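Local coordinates for protein probable 3-hydroxyisobutyrate dehydrogenase (Pseudomonas aeruginosa, PDB 3OBB) that oxidises L-serine and methyl-L-serine with NAD(+) as a homotetramer, possibly in serine catabolism, and acts only weakly on beta-hydroxyisobutyrate, at residues A181-I185 with A270-Y274. Residues are numbered along the deposited sequence; the frame is centred on the assembly and turned at random.
Sequences AVLMI and ALSLY
With CG1 set anti to its carbonyl carbon (chi1 -56°) and the chain extended beyond it (chi2 -178°), Ile185 brings CD1 up to the helix turn from Ala270 to Tyr274. That methyl touches Ala270, Leu273 and Tyr274. It lies 3.7 Å from Ala270 CA, with the methyl of the same alanine close by, and it meets Tyr274 at CE2, again 3.7 Å away and oblique to the ring. The other branch of Ile185 has its own partner: CG2 rests 3.8 Å from Leu273 CD1, whereas CD1 is mainly engaged with the alanine and the tyrosine. One turn earlier, Ala181 brings CB to 4.1 Å from Ala270 CB, and Val182 reaches the same methyl more loosely through CG2. The axes of the two segments approach to 10.3 Å and cross at 66°, a steep angle that confines the meeting to about one turn of each helix.

Helices 168-196 and 265-279 belong here to the all-helical C-terminal domain of the HIBADH-related family, whose N-terminal half is the Rossmann-type NAD-binding domain. Lys173, the active-site residue, is on the same long helix as Ala181, about 11 Å away between side chains.

Tyr274 slides its ring past Ile185 in the opposite sense and carries its hydroxyl on to the CG of selenomethionine Met184, 4.1 Å from OH, where the two side chains cross at about a right angle. No hydrogen bond joins the segments; the buried OH is instead satisfied by the backbone O of Phe287. Leu250 of helix 243-260 packs against both Ala181 and Tyr274, while Val182 meets Val182 of a second subunit, and Met266 of that subunit packs on Ile185.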
ATOM      1  N   ALA A 181     -13.719   5.889   0.127  1.00 25.51           N
ATOM      2  CA  ALA A 181     -12.421   6.505   0.071  1.00 27.42           C
ATOM      3  C   ALA A 181     -11.588   5.761  -0.948  1.00 27.50           C
ATOM      4  O   ALA A 181     -10.896   6.354  -1.758  1.00 29.33           O
ATOM      5  CB  ALA A 181     -11.733   6.480   1.457  1.00 26.39           C
ATOM      6  N   VAL A 182     -11.645   4.438  -0.891  1.00 28.18           N
ATOM      7  CA  VAL A 182     -10.933   3.582  -1.844  1.00 25.82           C
ATOM      8  C   VAL A 182     -11.405   3.859  -3.259  1.00 28.01           C
ATOM      9  O   VAL A 182     -10.570   4.019  -4.157  1.00 27.71           O
ATOM     10  CB  VAL A 182     -11.181   2.126  -1.477  1.00 25.91           C
ATOM     11  CG1 VAL A 182     -10.788   1.163  -2.607  1.00 21.76           C
ATOM     12  CG2 VAL A 182     -10.496   1.830  -0.116  1.00 21.26           C
ATOM     13  N   LEU A 183     -12.731   3.931  -3.488  1.00 26.98           N
ATOM     14  CA  LEU A 183     -13.148   4.155  -4.870  1.00 28.10           C
ATOM     15  C   LEU A 183     -12.828   5.553  -5.378  1.00 27.10           C
ATOM     16  O   LEU A 183     -12.598   5.743  -6.588  1.00 26.09           O
ATOM     17  CB  LEU A 183     -14.617   3.756  -5.140  1.00 28.38           C
ATOM     18  CG  LEU A 183     -15.696   4.434  -4.382  1.00 29.11           C
ATOM     19  CD1 LEU A 183     -16.039   5.741  -5.135  1.00 32.37           C
ATOM     20  CD2 LEU A 183     -16.912   3.465  -4.267  1.00 27.30           C
HETATM   21  N   MSE A 184     -12.803   6.508  -4.458  1.00 25.97           N
HETATM   22  CA  MSE A 184     -12.450   7.885  -4.799  1.00 28.10           C
HETATM   23  C   MSE A 184     -10.958   8.031  -5.177  1.00 27.96           C
HETATM   24  O   MSE A 184     -10.589   8.686  -6.172  1.00 28.27           O
HETATM   25  CB  MSE A 184     -12.847   8.877  -3.688  1.00 28.14           C
HETATM   26  CG  MSE A 184     -12.436  10.321  -3.996  1.00 27.92           C
HETATM   27 SE   MSE A 184     -13.398  11.071  -5.550  0.80 37.33          SE
HETATM   28  CE  MSE A 184     -15.133  11.420  -4.789  1.00 30.68           C
ATOM     29  N   ILE A 185     -10.084   7.394  -4.422  1.00 28.70           N
ATOM     30  CA  ILE A 185      -8.665   7.465  -4.797  1.00 29.06           C
ATOM     31  C   ILE A 185      -8.418   6.658  -6.060  1.00 29.66           C
ATOM     32  O   ILE A 185      -7.713   7.112  -6.971  1.00 28.89           O
ATOM     33  CB  ILE A 185      -7.751   7.012  -3.643  1.00 29.96           C
ATOM     34  CG1 ILE A 185      -8.068   7.862  -2.409  1.00 28.35           C
ATOM     35  CG2 ILE A 185      -6.263   7.175  -4.038  1.00 31.80           C
ATOM     36  CD1 ILE A 185      -7.183   7.545  -1.199  1.00 25.34           C
ATOM     37  N   ALA A 270      -5.624   4.102   1.833  1.00 27.55           N
ATOM     38  CA  ALA A 270      -6.430   5.323   1.604  1.00 27.38           C
ATOM     39  C   ALA A 270      -6.174   6.302   2.747  1.00 28.41           C
ATOM     40  O   ALA A 270      -5.952   7.488   2.519  1.00 28.61           O
ATOM     41  CB  ALA A 270      -7.933   5.000   1.465  1.00 26.21           C
ATOM     42  N   LEU A 271      -6.172   5.783   3.976  1.00 28.92           N
ATOM     43  CA  LEU A 271      -5.938   6.607   5.149  1.00 29.80           C
ATOM     44  C   LEU A 271      -4.557   7.268   5.152  1.00 29.71           C
ATOM     45  O   LEU A 271      -4.447   8.457   5.418  1.00 29.95           O
ATOM     46  CB  LEU A 271      -6.180   5.813   6.437  1.00 29.59           C
ATOM     47  CG  LEU A 271      -5.925   6.501   7.793  1.00 31.29           C
ATOM     48  CD1 LEU A 271      -6.734   7.799   7.997  1.00 26.25           C
ATOM     49  CD2 LEU A 271      -6.183   5.527   8.948  1.00 30.74           C
ATOM     50  N   SER A 272      -3.522   6.522   4.788  1.00 29.96           N
ATOM     51  CA  SER A 272      -2.191   7.104   4.647  1.00 30.48           C
ATOM     52  C   SER A 272      -2.145   8.275   3.669  1.00 29.54           C
ATOM     53  O   SER A 272      -1.483   9.255   3.929  1.00 30.40           O
ATOM     54  CB  SER A 272      -1.197   6.018   4.242  1.00 31.79           C
ATOM     55  OG  SER A 272      -1.124   5.048   5.304  1.00 33.91           O
ATOM     56  N   LEU A 273      -2.867   8.161   2.566  1.00 28.72           N
ATOM     57  CA  LEU A 273      -2.931   9.186   1.516  1.00 29.26           C
ATOM     58  C   LEU A 273      -3.732  10.415   1.974  1.00 28.86           C
ATOM     59  O   LEU A 273      -3.328  11.573   1.726  1.00 28.87           O
ATOM     60  CB  LEU A 273      -3.489   8.590   0.215  1.00 27.35           C
ATOM     61  CG  LEU A 273      -2.597   7.487  -0.419  1.00 31.53           C
ATOM     62  CD1 LEU A 273      -3.261   6.907  -1.654  1.00 28.21           C
ATOM     63  CD2 LEU A 273      -1.102   7.955  -0.794  1.00 30.72           C
ATOM     64  N   TYR A 274      -4.827  10.161   2.695  1.00 28.52           N
ATOM     65  CA  TYR A 274      -5.567  11.259   3.332  1.00 28.33           C
ATOM     66  C   TYR A 274      -4.705  11.996   4.332  1.00 29.29           C
ATOM     67  O   TYR A 274      -4.753  13.222   4.405  1.00 29.44           O
ATOM     68  CB  TYR A 274      -6.930  10.818   3.882  1.00 28.30           C
ATOM     69  CG  TYR A 274      -7.932  10.883   2.765  1.00 29.33           C
ATOM     70  CD1 TYR A 274      -8.418  12.123   2.330  1.00 29.94           C
ATOM     71  CD2 TYR A 274      -8.318   9.729   2.061  1.00 28.30           C
ATOM     72  CE1 TYR A 274      -9.296  12.224   1.258  1.00 28.13           C
ATOM     73  CE2 TYR A 274      -9.198   9.821   0.973  1.00 28.36           C
ATOM     74  CZ  TYR A 274      -9.670  11.068   0.577  1.00 29.58           C
ATOM     75  OH  TYR A 274     -10.511  11.176  -0.498  1.00 28.93           O
TER